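Local coordinates for protein Blo t 1 allergen (PDB 5JT8) that is a mite allergen of the papain-like cysteine protease family and probably cleaves peptide bonds once its inhibitory propeptide is removed, at residues Leu113-Leu125 / Ala282-Val294. Numbering follows the deposited sequence.
Sequences LPQNFDWRQKARL and AVILVGWGTVQGV
F117 and W288 pair as antiparallel hydrogen-bonded neighbours and show how a two-residue strand can be fixed to the edge of a long one. F117 N donates almost straight to W288 O (178° at the hydrogen), F117 O accepts from W288 N, and W119 N reaches V286 O at 2.9 Å. G287, opposite D118 and lacking a side chain, lets F117 O come within 3.1 Å of its CA.

Side chains extend this pairing. W288 NE1 donates within its ring plane to P114 O (2.9 Å), while N116 OD1 accepts from T290 N at 3.1 Å.

Among apolar contacts, W288 CG lies between its backbone N and carbonyl carbon (chi1 70°), turning the indole to the F117 face of the sheet. There F117 CB makes a CH-pi contact, 3.4 Å from the six-membered ring's centroid; the two rings are nearly parallel (17°) but slid apart. V286 CG1 meets L125 CD1 at 4.1 Å.

On the other face, R120 NE and NH2 lie along the D118 carboxylate in a salt bridge, NH2 also bonding Y314 OH. D118 N-caps helix 119-122, OD1 accepting R120 N from above the carboxylate plane.

M241 of helix 237-247 packs on W288, and I298 of strand 294-300 flanks V286 and D118. W119 bonds I244 O and touches I152 of helix 139-154, consistent with a segment bridging the two papain-fold domains.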
loop_
_atom_site.group_PDB
_atom_site.type_symbol
_atom_site.label_atom_id
_atom_site.label_comp_id
_atom_site.label_asym_id
_atom_site.label_seq_id
_atom_site.Cartn_x
_atom_site.Cartn_y
_atom_site.Cartn_z
ATOM N N LEU A 113 -22.325 -0.515 -13.292
ATOM C CA LEU A 113 -21.535 -1.061 -12.203
ATOM C C LEU A 113 -22.395 -1.211 -10.952
ATOM O O LEU A 113 -23.235 -0.360 -10.674
ATOM C CB LEU A 113 -20.325 -0.166 -11.916
ATOM C CG LEU A 113 -19.329 -0.023 -13.072
ATOM C CD1 LEU A 113 -18.323 1.103 -12.848
ATOM C CD2 LEU A 113 -18.613 -1.341 -13.298
ATOM N N PRO A 114 -22.185 -2.299 -10.197
ATOM C CA PRO A 114 -22.934 -2.447 -8.953
ATOM C C PRO A 114 -22.533 -1.346 -7.985
ATOM O O PRO A 114 -21.392 -0.866 -8.042
ATOM C CB PRO A 114 -22.523 -3.832 -8.446
ATOM C CG PRO A 114 -21.268 -4.166 -9.171
ATOM C CD PRO A 114 -21.285 -3.436 -10.467
ATOM N N GLN A 115 -23.468 -0.931 -7.141
ATOM C CA GLN A 115 -23.213 0.134 -6.179
ATOM C C GLN A 115 -22.127 -0.288 -5.191
ATOM O O GLN A 115 -21.296 0.527 -4.799
ATOM C CB GLN A 115 -24.500 0.518 -5.424
ATOM C CG GLN A 115 -24.296 1.676 -4.432
ATOM C CD GLN A 115 -25.599 2.245 -3.860
ATOM O OE1 GLN A 115 -26.365 1.538 -3.203
ATOM N NE2 GLN A 115 -25.837 3.536 -4.092
ATOM N N ASN A 116 -22.137 -1.556 -4.788
ATOM C CA ASN A 116 -21.127 -2.072 -3.856
ATOM C C ASN A 116 -20.411 -3.275 -4.425
ATOM O O ASN A 116 -21.020 -4.134 -5.054
ATOM C CB ASN A 116 -21.750 -2.468 -2.508
ATOM C CG ASN A 116 -22.499 -1.331 -1.853
ATOM O OD1 ASN A 116 -21.899 -0.402 -1.310
ATOM N ND2 ASN A 116 -23.820 -1.401 -1.892
ATOM N N PHE A 117 -19.116 -3.347 -4.180
ATOM C CA PHE A 117 -18.317 -4.480 -4.608
ATOM C C PHE A 117 -17.147 -4.592 -3.629
ATOM O O PHE A 117 -16.447 -3.624 -3.385
ATOM C CB PHE A 117 -17.835 -4.292 -6.053
ATOM C CG PHE A 117 -17.213 -5.523 -6.658
ATOM C CD1 PHE A 117 -15.885 -5.844 -6.413
ATOM C CD2 PHE A 117 -17.956 -6.357 -7.483
ATOM C CE1 PHE A 117 -15.310 -6.980 -6.973
ATOM C CE2 PHE A 117 -17.389 -7.493 -8.044
ATOM C CZ PHE A 117 -16.064 -7.803 -7.791
ATOM N N ASP A 118 -16.956 -5.772 -3.058
ATOM C CA ASP A 118 -15.942 -5.967 -2.028
ATOM C C ASP A 118 -15.303 -7.349 -2.212
ATOM O O ASP A 118 -15.919 -8.357 -1.884
ATOM C CB ASP A 118 -16.583 -5.825 -0.632
ATOM C CG ASP A 118 -15.560 -5.755 0.498
ATOM O OD1 ASP A 118 -14.376 -6.057 0.264
ATOM O OD2 ASP A 118 -15.946 -5.395 1.625
ATOM N N TRP A 119 -14.082 -7.406 -2.741
ATOM C CA TRP A 119 -13.416 -8.698 -2.905
ATOM C C TRP A 119 -13.257 -9.454 -1.576
ATOM O O TRP A 119 -13.183 -10.684 -1.573
ATOM C CB TRP A 119 -12.049 -8.534 -3.574
ATOM C CG TRP A 119 -12.130 -8.455 -5.052
ATOM C CD1 TRP A 119 -11.811 -7.374 -5.839
ATOM C CD2 TRP A 119 -12.558 -9.490 -5.949
ATOM N NE1 TRP A 119 -12.016 -7.679 -7.163
ATOM C CE2 TRP A 119 -12.475 -8.968 -7.260
ATOM C CE3 TRP A 119 -13.025 -10.802 -5.769
ATOM C CZ2 TRP A 119 -12.820 -9.712 -8.388
ATOM C CZ3 TRP A 119 -13.379 -11.542 -6.888
ATOM C CH2 TRP A 119 -13.281 -10.992 -8.187
ATOM N N ARG A 120 -13.238 -8.740 -0.449
ATOM C CA ARG A 120 -13.171 -9.412 0.859
ATOM C C ARG A 120 -14.364 -10.342 1.105
ATOM O O ARG A 120 -14.296 -11.255 1.933
ATOM C CB ARG A 120 -13.113 -8.400 2.001
ATOM C CG ARG A 120 -11.907 -7.476 2.012
ATOM C CD ARG A 120 -12.032 -6.463 3.156
ATOM N NE ARG A 120 -13.207 -5.611 2.982
ATOM C CZ ARG A 120 -13.533 -4.597 3.777
ATOM N NH1 ARG A 120 -12.767 -4.295 4.817
ATOM N NH2 ARG A 120 -14.630 -3.875 3.528
ATOM N N GLN A 121 -15.462 -10.092 0.399
ATOM C CA GLN A 121 -16.666 -10.889 0.574
ATOM C C GLN A 121 -16.842 -11.890 -0.546
ATOM O O GLN A 121 -17.599 -12.839 -0.404
ATOM C CB GLN A 121 -17.909 -9.992 0.666
ATOM C CG GLN A 121 -18.110 -9.404 2.056
ATOM C CD GLN A 121 -19.146 -8.308 2.090
ATOM O OE1 GLN A 121 -20.287 -8.503 1.670
ATOM N NE2 GLN A 121 -18.761 -7.144 2.598
ATOM N N LYS A 122 -16.148 -11.679 -1.659
ATOM C CA LYS A 122 -16.289 -12.572 -2.807
ATOM C C LYS A 122 -15.224 -13.671 -2.790
ATOM O O LYS A 122 -15.288 -14.650 -3.542
ATOM C CB LYS A 122 -16.204 -11.777 -4.119
ATOM C CG LYS A 122 -17.027 -10.498 -4.130
ATOM C CD LYS A 122 -17.489 -10.145 -5.531
ATOM C CE LYS A 122 -18.619 -11.070 -5.982
ATOM N NZ LYS A 122 -19.163 -10.701 -7.324
ATOM N N ALA A 123 -14.240 -13.498 -1.921
ATOM C CA ALA A 123 -13.085 -14.364 -1.912
ATOM C C ALA A 123 -12.469 -14.291 -0.536
ATOM O O ALA A 123 -12.683 -13.321 0.202
ATOM C CB ALA A 123 -12.074 -13.939 -2.991
ATOM N N ARG A 124 -11.729 -15.328 -0.173
ATOM C CA ARG A 124 -11.027 -15.305 1.091
ATOM C C ARG A 124 -9.695 -14.680 0.777
ATOM O O ARG A 124 -8.828 -15.340 0.236
ATOM C CB ARG A 124 -10.869 -16.708 1.693
ATOM C CG ARG A 124 -11.576 -16.877 3.040
ATOM C CD ARG A 124 -11.198 -18.180 3.763
ATOM N NE ARG A 124 -10.866 -19.262 2.837
ATOM C CZ ARG A 124 -9.707 -19.918 2.839
ATOM N NH1 ARG A 124 -8.770 -19.610 3.730
ATOM N NH2 ARG A 124 -9.484 -20.888 1.955
ATOM N N LEU A 125 -9.557 -13.388 1.052
ATOM C CA LEU A 125 -8.297 -12.705 0.792
ATOM C C LEU A 125 -7.346 -13.058 1.903
ATOM O O LEU A 125 -7.774 -13.534 2.957
ATOM C CB LEU A 125 -8.494 -11.199 0.697
ATOM C CG LEU A 125 -9.381 -10.830 -0.487
ATOM C CD1 LEU A 125 -9.488 -9.313 -0.609
ATOM C CD2 LEU A 125 -8.833 -11.465 -1.764
ATOM N N ALA A 282 2.393 2.780 -1.781
ATOM C CA ALA A 282 1.627 1.832 -2.591
ATOM C C ALA A 282 0.684 1.017 -1.717
ATOM O O ALA A 282 1.090 0.527 -0.679
ATOM C CB ALA A 282 2.548 0.900 -3.348
ATOM N N VAL A 283 -0.568 0.875 -2.147
ATOM C CA VAL A 283 -1.535 0.027 -1.442
ATOM C C VAL A 283 -2.422 -0.669 -2.470
ATOM O O VAL A 283 -2.146 -0.592 -3.666
ATOM C CB VAL A 283 -2.407 0.821 -0.458
ATOM C CG1 VAL A 283 -1.565 1.396 0.685
ATOM C CG2 VAL A 283 -3.180 1.943 -1.191
ATOM N N ILE A 284 -3.490 -1.310 -2.006
ATOM C CA ILE A 284 -4.381 -2.092 -2.863
ATOM C C ILE A 284 -5.836 -1.647 -2.722
ATOM O O ILE A 284 -6.326 -1.473 -1.608
ATOM C CB ILE A 284 -4.280 -3.612 -2.513
ATOM C CG1 ILE A 284 -2.848 -4.127 -2.753
ATOM C CG2 ILE A 284 -5.291 -4.443 -3.289
ATOM C CD1 ILE A 284 -2.595 -5.507 -2.113
ATOM N N LEU A 285 -6.520 -1.461 -3.848
ATOM C CA LEU A 285 -7.973 -1.308 -3.838
ATOM C C LEU A 285 -8.601 -2.680 -3.963
ATOM O O LEU A 285 -8.265 -3.434 -4.875
ATOM C CB LEU A 285 -8.453 -0.408 -4.977
ATOM C CG LEU A 285 -8.056 1.069 -4.989
ATOM C CD1 LEU A 285 -8.588 1.751 -6.254
ATOM C CD2 LEU A 285 -8.610 1.741 -3.736
ATOM N N VAL A 286 -9.499 -3.018 -3.047
ATOM C CA VAL A 286 -10.154 -4.308 -3.113
ATOM C C VAL A 286 -11.641 -4.153 -3.374
ATOM O O VAL A 286 -12.361 -5.134 -3.442
ATOM C CB VAL A 286 -9.966 -5.124 -1.821
ATOM C CG1 VAL A 286 -8.484 -5.447 -1.585
ATOM C CG2 VAL A 286 -10.587 -4.412 -0.638
ATOM N N GLY A 287 -12.097 -2.915 -3.512
ATOM C CA GLY A 287 -13.494 -2.673 -3.818
ATOM C C GLY A 287 -14.007 -1.278 -3.531
ATOM O O GLY A 287 -13.243 -0.333 -3.325
ATOM N N TRP A 288 -15.325 -1.155 -3.506
ATOM C CA TRP A 288 -15.954 0.130 -3.281
ATOM C C TRP A 288 -17.337 -0.061 -2.732
ATOM O O TRP A 288 -17.894 -1.159 -2.789
ATOM C CB TRP A 288 -16.023 0.924 -4.579
ATOM C CG TRP A 288 -16.993 0.337 -5.564
ATOM C CD1 TRP A 288 -18.326 0.599 -5.653
ATOM C CD2 TRP A 288 -16.703 -0.615 -6.591
ATOM N NE1 TRP A 288 -18.889 -0.124 -6.680
ATOM C CE2 TRP A 288 -17.912 -0.871 -7.278
ATOM C CE3 TRP A 288 -15.538 -1.262 -7.014
ATOM C CZ2 TRP A 288 -17.986 -1.741 -8.365
ATOM C CZ3 TRP A 288 -15.614 -2.133 -8.084
ATOM C CH2 TRP A 288 -16.835 -2.366 -8.745
ATOM N N GLY A 289 -17.897 1.027 -2.220
ATOM C CA GLY A 289 -19.215 1.011 -1.648
ATOM C C GLY A 289 -19.725 2.419 -1.451
ATOM O O GLY A 289 -19.033 3.389 -1.759
ATOM N N THR A 290 -20.948 2.511 -0.944
ATOM C CA THR A 290 -21.604 3.769 -0.633
ATOM C C THR A 290 -22.217 3.665 0.735
ATOM O O THR A 290 -22.981 2.741 0.989
ATOM C CB THR A 290 -22.726 4.112 -1.635
ATOM O OG1 THR A 290 -22.197 4.153 -2.962
ATOM C CG2 THR A 290 -23.349 5.459 -1.293
ATOM N N VAL A 291 -21.901 4.602 1.623
ATOM C CA VAL A 291 -22.554 4.619 2.924
ATOM C C VAL A 291 -23.235 5.969 3.135
ATOM O O VAL A 291 -22.586 7.009 3.222
ATOM C CB VAL A 291 -21.573 4.289 4.088
ATOM C CG1 VAL A 291 -20.317 5.137 4.034
ATOM C CG2 VAL A 291 -22.279 4.407 5.449
ATOM N N GLN A 292 -24.566 5.926 3.165
ATOM C CA GLN A 292 -25.396 7.106 3.367
ATOM C C GLN A 292 -24.969 8.329 2.552
ATOM O O GLN A 292 -24.607 9.365 3.104
ATOM C CB GLN A 292 -25.418 7.418 4.852
ATOM C CG GLN A 292 -25.835 6.180 5.622
ATOM C CD GLN A 292 -26.061 6.443 7.069
ATOM O OE1 GLN A 292 -25.129 6.775 7.802
ATOM N NE2 GLN A 292 -27.310 6.319 7.499
ATOM N N GLY A 293 -25.001 8.184 1.232
ATOM C CA GLY A 293 -24.705 9.279 0.329
ATOM C C GLY A 293 -23.246 9.421 -0.038
ATOM O O GLY A 293 -22.909 10.116 -0.993
ATOM N N VAL A 294 -22.373 8.755 0.709
ATOM C CA VAL A 294 -20.931 8.902 0.504
ATOM C C VAL A 294 -20.273 7.711 -0.205
ATOM O O VAL A 294 -20.166 6.623 0.361
ATOM C CB VAL A 294 -20.228 9.121 1.849
ATOM C CG1 VAL A 294 -18.744 9.427 1.622
ATOM C CG2 VAL A 294 -20.921 10.246 2.626
HETATM O O HOH W 1 -20.753 3.140 -4.627
#